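Local coordinates for protein fructokinase (PDB 3C8U) that probably catalyses the ATP-dependent phosphorylation of fructose, as a putative fructose transport system kinase built on a P-loop fold, at residues Q23-S28 against C124-I129; P31-S36 against I152-P157; Q98-Y103 against V120-R125. All blocks are in the same frame, centred on the assembly; numbering follows the deposited sequence. Where two conformers were deposited one is given.

Interaction 1: Q23-S28 against C124-I129; sequences QLVALS and CRVAII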
loop_
_atom_site.group_PDB
_atom_site.type_symbol
_atom_site.label_atom_id
_atom_site.label_comp_id
_atom_site.label_asym_id
_atom_site.label_seq_id
_atom_site.Cartn_x
_atom_site.Cartn_y
_atom_site.Cartn_z
ATOM N N GLN A 23 -7.095 -14.558 4.473
ATOM C CA GLN A 23 -7.369 -13.296 5.193
ATOM C C GLN A 23 -6.494 -12.167 4.655
ATOM O O GLN A 23 -5.360 -12.376 4.245
ATOM C CB GLN A 23 -7.217 -13.503 6.700
ATOM C CG GLN A 23 -8.400 -14.345 7.265
ATOM C CD GLN A 23 -8.254 -14.720 8.726
ATOM O OE1 GLN A 23 -9.057 -14.310 9.544
ATOM N NE2 GLN A 23 -7.219 -15.482 9.056
ATOM N N LEU A 24 -7.108 -10.995 4.602
ATOM C CA LEU A 24 -6.476 -9.740 4.145
ATOM C C LEU A 24 -6.273 -8.733 5.268
ATOM O O LEU A 24 -7.179 -8.358 6.017
ATOM C CB LEU A 24 -7.298 -9.102 3.038
ATOM C CG LEU A 24 -7.615 -9.922 1.767
ATOM C CD1 LEU A 24 -8.196 -8.996 0.695
ATOM C CD2 LEU A 24 -6.394 -10.542 1.241
ATOM N N VAL A 25 -5.041 -8.295 5.353
ATOM C CA VAL A 25 -4.642 -7.237 6.261
ATOM C C VAL A 25 -4.099 -6.077 5.472
ATOM O O VAL A 25 -3.145 -6.212 4.697
ATOM C CB VAL A 25 -3.591 -7.736 7.319
ATOM C CG1 VAL A 25 -3.088 -6.565 8.197
ATOM C CG2 VAL A 25 -4.162 -8.846 8.192
ATOM N N ALA A 26 -4.742 -4.931 5.659
ATOM C CA ALA A 26 -4.354 -3.678 4.982
ATOM C C ALA A 26 -3.394 -2.847 5.822
ATOM O O ALA A 26 -3.594 -2.654 7.014
ATOM C CB ALA A 26 -5.595 -2.862 4.629
ATOM N N LEU A 27 -2.321 -2.394 5.178
ATOM C CA LEU A 27 -1.403 -1.410 5.773
ATOM C C LEU A 27 -1.391 -0.211 4.855
ATOM O O LEU A 27 -0.911 -0.285 3.728
ATOM C CB LEU A 27 0.018 -1.963 5.919
ATOM C CG LEU A 27 1.006 -0.885 6.433
ATOM C CD1 LEU A 27 0.623 -0.421 7.842
ATOM C CD2 LEU A 27 2.443 -1.372 6.425
ATOM N N SER A 28 -2.009 0.859 5.325
ATOM C CA SER A 28 -2.180 2.083 4.548
ATOM C C SER A 28 -1.264 3.165 5.078
ATOM O O SER A 28 -1.236 3.472 6.277
ATOM C CB SER A 28 -3.624 2.578 4.572
ATOM O OG SER A 28 -3.942 3.370 3.435
ATOM N N CYS A 124 -0.007 -19.407 1.502
ATOM C CA CYS A 124 -0.232 -18.092 2.117
ATOM C C CYS A 124 -1.621 -17.971 2.689
ATOM O O CYS A 124 -2.632 -18.075 1.994
ATOM C CB CYS A 124 0.031 -16.961 1.111
ATOM S SG CYS A 124 -0.356 -15.291 1.755
ATOM N N ARG A 125 -1.651 -17.694 3.984
ATOM C CA ARG A 125 -2.885 -17.656 4.778
ATOM C C ARG A 125 -3.352 -16.227 5.002
ATOM O O ARG A 125 -4.515 -15.961 5.176
ATOM C CB ARG A 125 -2.661 -18.345 6.139
ATOM C CG ARG A 125 -2.526 -19.856 6.029
ATOM C CD ARG A 125 -3.110 -20.572 7.236
ATOM N NE ARG A 125 -4.272 -19.882 7.779
ATOM C CZ ARG A 125 -4.577 -19.890 9.070
ATOM N NH1 ARG A 125 -3.795 -20.553 9.911
ATOM N NH2 ARG A 125 -5.645 -19.232 9.513
ATOM N N VAL A 126 -2.397 -15.310 4.978
ATOM C CA VAL A 126 -2.679 -13.890 5.177
ATOM C C VAL A 126 -1.901 -13.059 4.175
ATOM O O VAL A 126 -0.694 -13.188 4.067
ATOM C CB VAL A 126 -2.281 -13.444 6.590
ATOM C CG1 VAL A 126 -2.486 -11.914 6.780
ATOM C CG2 VAL A 126 -3.075 -14.274 7.632
ATOM N N ALA A 127 -2.629 -12.224 3.445
ATOM C CA ALA A 127 -2.034 -11.238 2.550
ATOM C C ALA A 127 -2.125 -9.880 3.219
ATOM O O ALA A 127 -3.208 -9.411 3.607
ATOM C CB ALA A 127 -2.741 -11.212 1.178
ATOM N N ILE A 128 -0.951 -9.288 3.385
ATOM C CA ILE A 128 -0.827 -7.940 3.891
ATOM C C ILE A 128 -0.724 -7.079 2.651
ATOM O O ILE A 128 0.278 -7.114 1.943
ATOM C CB ILE A 128 0.395 -7.714 4.768
ATOM C CG1 ILE A 128 0.350 -8.629 5.993
ATOM C CG2 ILE A 128 0.509 -6.213 5.154
ATOM C CD1 ILE A 128 1.617 -8.596 6.738
ATOM N N ILE A 129 -1.802 -6.347 2.405
ATOM C CA ILE A 129 -1.933 -5.505 1.214
ATOM C C ILE A 129 -1.460 -4.137 1.659
ATOM O O ILE A 129 -1.946 -3.609 2.646
ATOM C CB ILE A 129 -3.398 -5.399 0.727
ATOM C CG1 ILE A 129 -4.059 -6.772 0.562
ATOM C CG2 ILE A 129 -3.503 -4.536 -0.579
ATOM C CD1 ILE A 129 -3.295 -7.721 -0.249
HETATM O O HOH W 1 -6.042 -17.473 6.810
#
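Gln23 and Arg125 open this contact side by side, where two parallel strands begin. From Gln23 CB, which stands 4.0 Å from Arg125 O, the side chain runs out extended: CG lies anti to the carbonyl carbon (chi1 -72°) and carries the amide back alongside Arg125, before strand 126-129 begins. CG and CD serve as spacers, with no atom of 124-129 within 4.2 Å. At the tip the two polar atoms part company. OE1 accepts a hydrogen bond from the backbone N of Asp16, while NE2 donates to a water that in turn donates to Arg125 O and, in the arginine conformer described, accepts from Arg125 NE. The amide and guanidinium planes are nearly parallel, only 1° apart, yet NE2 and Arg125 NH2 are 4.1 Å apart and share no bond, so water does the joining.

Beyond this end the backbones pair regularly. Gln23 N donates to Arg125 O; Ala127 N reaches Gln23 O at 2.8 Å, nearly straight along the carbonyl, and Val25 N gives Ala127 O an almost linear bond (175° at the hydrogen). Ile129 N to Val25 O and Leu27 N to Ile129 O continue the pattern. The pair forms the middle of the five-stranded parallel sheet of what is probably a P-loop kinase, with strand order 2-3-1-4-5 as in adenylate kinase; strand 23-28 leads into the likely Walker A loop.

Side chains alternate between the faces. Val25 CG2 meets Val126 CG1 at 3.8 Å, the branched residues crossing obliquely, and Ile128 on that same face continues on to Leu42 and Ala43 of helix 36-48. On the other face, Ala127 is short enough for Leu24 CD2 to settle 3.7 Å from its CB, with Ile129 CD1 beside that methyl at 4.4 Å.

Interaction 2: P31-S36 against I152-P157; sequences PGSGKS and IRLEVP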
loop_
_atom_site.group_PDB
_atom_site.type_symbol
_atom_site.label_atom_id
_atom_site.label_comp_id
_atom_site.label_asym_id
_atom_site.label_seq_id
_atom_site.Cartn_x
_atom_site.Cartn_y
_atom_site.Cartn_z
ATOM N N PRO A 31 2.840 8.487 0.609
ATOM C CA PRO A 31 4.159 8.594 0.012
ATOM C C PRO A 31 5.165 9.111 1.028
ATOM O O PRO A 31 4.943 10.119 1.708
ATOM C CB PRO A 31 3.955 9.599 -1.135
ATOM C CG PRO A 31 2.486 9.542 -1.438
ATOM C CD PRO A 31 1.845 9.315 -0.092
ATOM N N GLY A 32 6.256 8.366 1.111
ATOM C CA GLY A 32 7.355 8.657 2.019
ATOM C C GLY A 32 7.200 8.032 3.382
ATOM O O GLY A 32 8.005 8.270 4.271
ATOM N N SER A 33 6.147 7.249 3.564
ATOM C CA SER A 33 5.844 6.719 4.915
ATOM C C SER A 33 6.752 5.545 5.300
ATOM O O SER A 33 6.827 5.151 6.462
ATOM C CB SER A 33 4.387 6.302 5.051
ATOM O OG SER A 33 4.084 5.204 4.207
ATOM N N GLY A 34 7.418 4.990 4.303
ATOM C CA GLY A 34 8.277 3.800 4.501
ATOM C C GLY A 34 7.482 2.563 4.916
ATOM O O GLY A 34 7.907 1.746 5.732
ATOM N N LYS A 35 6.300 2.434 4.349
ATOM C CA LYS A 35 5.391 1.360 4.763
ATOM C C LYS A 35 5.979 -0.042 4.524
ATOM O O LYS A 35 5.733 -0.962 5.288
ATOM C CB LYS A 35 3.998 1.527 4.133
ATOM C CG LYS A 35 3.936 1.381 2.638
ATOM C CD LYS A 35 2.607 1.912 2.083
ATOM C CE LYS A 35 2.797 2.543 0.721
ATOM N NZ LYS A 35 3.340 3.957 0.821
ATOM N N SER A 36 6.793 -0.199 3.492
ATOM C CA SER A 36 7.363 -1.525 3.219
ATOM C C SER A 36 8.316 -2.006 4.320
ATOM O O SER A 36 8.555 -3.211 4.479
ATOM C CB SER A 36 8.030 -1.564 1.839
ATOM O OG SER A 36 7.074 -1.294 0.823
ATOM N N ILE A 152 -4.667 -1.415 9.241
ATOM C CA ILE A 152 -3.611 -0.677 9.925
ATOM C C ILE A 152 -3.295 0.606 9.166
ATOM O O ILE A 152 -3.019 0.596 7.967
ATOM C CB ILE A 152 -2.284 -1.478 10.026
ATOM C CG1 ILE A 152 -2.518 -2.872 10.603
ATOM C CG2 ILE A 152 -1.219 -0.666 10.833
ATOM C CD1 ILE A 152 -1.348 -3.844 10.441
ATOM N N ARG A 153 -3.334 1.708 9.892
ATOM C CA ARG A 153 -2.846 2.976 9.376
ATOM C C ARG A 153 -1.475 3.268 9.945
ATOM O O ARG A 153 -1.253 3.226 11.156
ATOM C CB ARG A 153 -3.801 4.122 9.679
ATOM C CG ARG A 153 -3.128 5.497 9.537
ATOM C CD ARG A 153 -4.136 6.617 9.744
ATOM N NE ARG A 153 -5.013 6.718 8.598
ATOM C CZ ARG A 153 -6.299 6.413 8.616
ATOM N NH1 ARG A 153 -6.863 6.028 9.765
ATOM N NH2 ARG A 153 -7.017 6.519 7.492
ATOM N N LEU A 154 -0.549 3.498 9.019
ATOM C CA LEU A 154 0.798 3.975 9.321
ATOM C C LEU A 154 0.749 5.502 9.362
ATOM O O LEU A 154 0.541 6.161 8.371
ATOM C CB LEU A 154 1.799 3.440 8.283
ATOM C CG LEU A 154 3.252 3.913 8.340
ATOM C CD1 LEU A 154 3.793 3.933 9.766
ATOM C CD2 LEU A 154 4.130 3.034 7.420
ATOM N N GLU A 155 0.874 6.045 10.562
ATOM C CA GLU A 155 0.760 7.491 10.794
ATOM C C GLU A 155 2.122 8.177 10.908
ATOM O O GLU A 155 2.897 7.908 11.814
ATOM C CB GLU A 155 -0.014 7.734 12.087
ATOM C CG GLU A 155 -0.429 9.126 12.258
ATOM C CD GLU A 155 -1.659 9.393 11.473
ATOM O OE1 GLU A 155 -2.662 8.694 11.727
ATOM O OE2 GLU A 155 -1.617 10.285 10.599
ATOM N N VAL A 156 2.394 9.036 9.941
ATOM C CA VAL A 156 3.651 9.777 9.855
ATOM C C VAL A 156 3.352 11.263 9.688
ATOM O O VAL A 156 2.613 11.647 8.803
ATOM C CB VAL A 156 4.514 9.310 8.671
ATOM C CG1 VAL A 156 5.870 10.073 8.648
ATOM C CG2 VAL A 156 4.744 7.840 8.749
ATOM N N PRO A 157 3.896 12.102 10.570
ATOM C CA PRO A 157 3.636 13.527 10.377
ATOM C C PRO A 157 4.065 14.057 9.022
ATOM O O PRO A 157 5.069 13.635 8.437
ATOM C CB PRO A 157 4.462 14.175 11.480
ATOM C CG PRO A 157 4.636 13.101 12.525
ATOM C CD PRO A 157 4.747 11.844 11.746
#
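Leu154 CD2 lies to one side of the plane of the Ser33-Gly34 peptide, displaced past its oxygen end, 3.6 Å from Ser33 O, while Val156 CG2 stands beyond the same end, 4.1 Å from Ser33 O. No aromatic ring takes part: the flat group is backbone. The sequence 31-36 matches the end of a Walker A motif, so this is probably the phosphate-binding P-loop, seen where it leans on the C-terminal end of strand 150-154 and the residues after it.

The packing is apolar on the strand side. Leu154 CG is anti to its backbone nitrogen (chi1 175°), which sends the branch at the loop, and a leucine is long enough to bring CD2 to 3.6 Å from Lys35 CB. Val156, nearer helix 158-171, puts CG2 4.0 Å from Ser33 CB. Gly32 and Gly34 both have positive phi, a backbone shape that suits glycine and lets the loop bend tightly.

The polar ends look elsewhere. Ser33 OG bonds to Ala30 O within the loop, and Lys35, its chain bent at chi3 and chi4 in the conformer described, leads NZ away to Asn132 OD1. Nearest of all across the contact is Leu154 CD2, 3.4 Å from Lys35 CA.

Interaction 3: Q98-Y103 against V120-R125; sequences QERVIY and VGPECR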
loop_
_atom_site.group_PDB
_atom_site.type_symbol
_atom_site.label_atom_id
_atom_site.label_comp_id
_atom_site.label_asym_id
_atom_site.label_seq_id
_atom_site.Cartn_x
_atom_site.Cartn_y
_atom_site.Cartn_z
ATOM N N GLN A 98 -9.367 -17.524 -4.207
ATOM C CA GLN A 98 -8.519 -18.261 -5.165
ATOM C C GLN A 98 -7.282 -18.789 -4.467
ATOM O O GLN A 98 -6.715 -18.123 -3.602
ATOM C CB GLN A 98 -8.115 -17.389 -6.358
ATOM C CG GLN A 98 -9.275 -16.883 -7.101
ATOM C CD GLN A 98 -10.128 -18.009 -7.678
ATOM O OE1 GLN A 98 -11.320 -18.114 -7.383
ATOM N NE2 GLN A 98 -9.516 -18.852 -8.507
ATOM N N GLU A 99 -6.851 -19.976 -4.870
ATOM C CA GLU A 99 -5.697 -20.607 -4.225
ATOM C C GLU A 99 -4.412 -19.891 -4.588
ATOM O O GLU A 99 -3.543 -19.630 -3.767
ATOM C CB GLU A 99 -5.587 -22.083 -4.627
ATOM C CG GLU A 99 -6.674 -22.950 -4.005
ATOM C CD GLU A 99 -6.715 -22.859 -2.486
ATOM O OE1 GLU A 99 -5.882 -22.141 -1.885
ATOM O OE2 GLU A 99 -7.593 -23.522 -1.884
ATOM N N ARG A 100 -4.339 -19.587 -5.860
ATOM C CA ARG A 100 -3.127 -19.058 -6.478
ATOM C C ARG A 100 -3.493 -17.846 -7.309
ATOM O O ARG A 100 -4.379 -17.905 -8.150
ATOM C CB ARG A 100 -2.501 -20.151 -7.349
ATOM C CG ARG A 100 -1.045 -19.951 -7.737
ATOM C CD ARG A 100 -0.461 -21.244 -8.337
ATOM N NE ARG A 100 0.493 -21.878 -7.435
ATOM C CZ ARG A 100 0.267 -23.011 -6.779
ATOM N NH1 ARG A 100 -0.883 -23.661 -6.932
ATOM N NH2 ARG A 100 1.201 -23.496 -5.972
ATOM N N VAL A 101 -2.806 -16.748 -7.055
ATOM C CA VAL A 101 -3.095 -15.494 -7.745
ATOM C C VAL A 101 -1.853 -14.786 -8.194
ATOM O O VAL A 101 -1.011 -14.389 -7.405
ATOM C CB VAL A 101 -3.963 -14.498 -6.874
ATOM C CG1 VAL A 101 -4.346 -13.223 -7.689
ATOM C CG2 VAL A 101 -5.263 -15.160 -6.356
ATOM N N ILE A 102 -1.797 -14.581 -9.501
ATOM C CA ILE A 102 -0.750 -13.820 -10.170
ATOM C C ILE A 102 -1.077 -12.332 -10.161
ATOM O O ILE A 102 -2.236 -11.921 -10.385
ATOM C CB ILE A 102 -0.529 -14.301 -11.634
ATOM C CG1 ILE A 102 -0.153 -15.797 -11.662
ATOM C CG2 ILE A 102 0.538 -13.430 -12.344
ATOM C CD1 ILE A 102 1.165 -16.101 -11.017
ATOM N N TYR A 103 -0.046 -11.512 -9.915
ATOM C CA TYR A 103 -0.224 -10.044 -9.902
ATOM C C TYR A 103 1.024 -9.273 -10.326
ATOM O O TYR A 103 2.114 -9.839 -10.373
ATOM C CB TYR A 103 -0.750 -9.616 -8.519
ATOM C CG TYR A 103 0.265 -9.691 -7.397
ATOM C CD1 TYR A 103 0.445 -10.837 -6.667
ATOM C CD2 TYR A 103 1.018 -8.575 -7.053
ATOM C CE1 TYR A 103 1.392 -10.902 -5.643
ATOM C CE2 TYR A 103 1.964 -8.637 -6.054
ATOM C CZ TYR A 103 2.138 -9.786 -5.343
ATOM O OH TYR A 103 3.080 -9.792 -4.329
ATOM N N VAL A 120 0.728 -14.968 -5.203
ATOM C CA VAL A 120 0.332 -15.434 -3.880
ATOM C C VAL A 120 -0.144 -16.862 -4.074
ATOM O O VAL A 120 -1.058 -17.141 -4.835
ATOM C CB VAL A 120 -0.804 -14.608 -3.288
ATOM C CG1 VAL A 120 -1.112 -15.074 -1.906
ATOM C CG2 VAL A 120 -0.414 -13.116 -3.321
ATOM N N GLY A 121 0.508 -17.759 -3.349
ATOM C CA GLY A 121 0.230 -19.189 -3.412
ATOM C C GLY A 121 -0.646 -19.728 -2.305
ATOM O O GLY A 121 -0.899 -19.064 -1.300
ATOM N N PRO A 122 -1.064 -20.994 -2.449
ATOM C CA PRO A 122 -2.022 -21.615 -1.538
ATOM C C PRO A 122 -1.523 -21.742 -0.096
ATOM O O PRO A 122 -2.320 -21.826 0.824
ATOM C CB PRO A 122 -2.323 -22.980 -2.174
ATOM C CG PRO A 122 -1.497 -23.078 -3.405
ATOM C CD PRO A 122 -0.616 -21.867 -3.539
ATOM N N GLU A 123 -0.214 -21.700 0.076
ATOM C CA GLU A 123 0.411 -21.787 1.417
ATOM C C GLU A 123 0.253 -20.487 2.220
ATOM O O GLU A 123 0.352 -20.458 3.446
ATOM C CB GLU A 123 1.887 -22.142 1.312
ATOM C CG GLU A 123 2.769 -21.014 0.845
ATOM C CD GLU A 123 2.824 -20.817 -0.659
ATOM O OE1 GLU A 123 2.093 -21.504 -1.444
ATOM O OE2 GLU A 123 3.637 -19.959 -1.054
ATOM N N CYS A 124 -0.007 -19.407 1.502
ATOM C CA CYS A 124 -0.232 -18.092 2.117
ATOM C C CYS A 124 -1.621 -17.971 2.689
ATOM O O CYS A 124 -2.632 -18.075 1.994
ATOM C CB CYS A 124 0.031 -16.961 1.111
ATOM S SG CYS A 124 -0.356 -15.291 1.755
ATOM N N ARG A 125 -1.651 -17.694 3.984
ATOM C CA ARG A 125 -2.885 -17.656 4.778
ATOM C C ARG A 125 -3.352 -16.227 5.002
ATOM O O ARG A 125 -4.515 -15.961 5.176
ATOM C CB ARG A 125 -2.661 -18.345 6.139
ATOM C CG ARG A 125 -2.526 -19.856 6.029
ATOM C CD ARG A 125 -3.110 -20.572 7.236
ATOM N NE ARG A 125 -4.272 -19.882 7.779
ATOM C CZ ARG A 125 -4.577 -19.890 9.070
ATOM N NH1 ARG A 125 -3.795 -20.553 9.911
ATOM N NH2 ARG A 125 -5.645 -19.232 9.513
HETATM O O HOH W 2 -5.051 -22.046 0.367
#
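Val101 and Val120 make the tight part of this contact: Val101 N donates to Val120 O and Val120 N to Val101 O, both at 2.9 Å, with the first donor in the carbonyl plane and the second tilted 25° from it. Beside this hydrogen-bonded pair, Tyr103 CE1 reaches Val120 CG2 at 3.7 Å. Tyr103 CG sits between the backbone nitrogen and the carbonyl carbon (chi1 72°), which turns the ring toward the valine, and both side chains also meet Val56 of strand 53-57.

The pair closes the open end of the two-stranded antiparallel hairpin 101-107/112-120. Past it, the chain turns through a type I beta turn from Gly121 to Cys124, whose second position suits the fixed phi of Pro122.

The outer side is looser and faces solvent. There Pro122 CD lies over one face of the Arg100 guanidinium, 3.4 Å from NH2 in the conformer described, and Pro122 CB is 3.7 Å from Glu99 OE1. An alanine in place of Pro122 would lack CG and CD and is likely to leave that face of the Arg100 guanidinium without its cover, letting the group turn more freely. Glu99 O, although near Pro122 N, instead accepts a hydrogen bond from Arg22 NH2.

From the N terminus, strand 23-28 is laid down first and runs straight into the loop 31-36. Much later, 98-103 is met again by 120-125, so interaction 3 closes a short hairpin loop within the one that interaction 2 closes and ends on the same stretch as interaction 1. The chain then passes directly into 124-129, where interaction 1 returns it to strand 23-28; Cys124 and Arg125 belong to both. Finally 152-157 comes back to 31-36, so interactions 1 and 2 cross along the sequence. They share the central sheet, Ala26 O probably bonding Ile152 N (2.8 Å). Interaction 3 lies on the other side of the chain's centre from interaction 2, their centres about 26 Å apart.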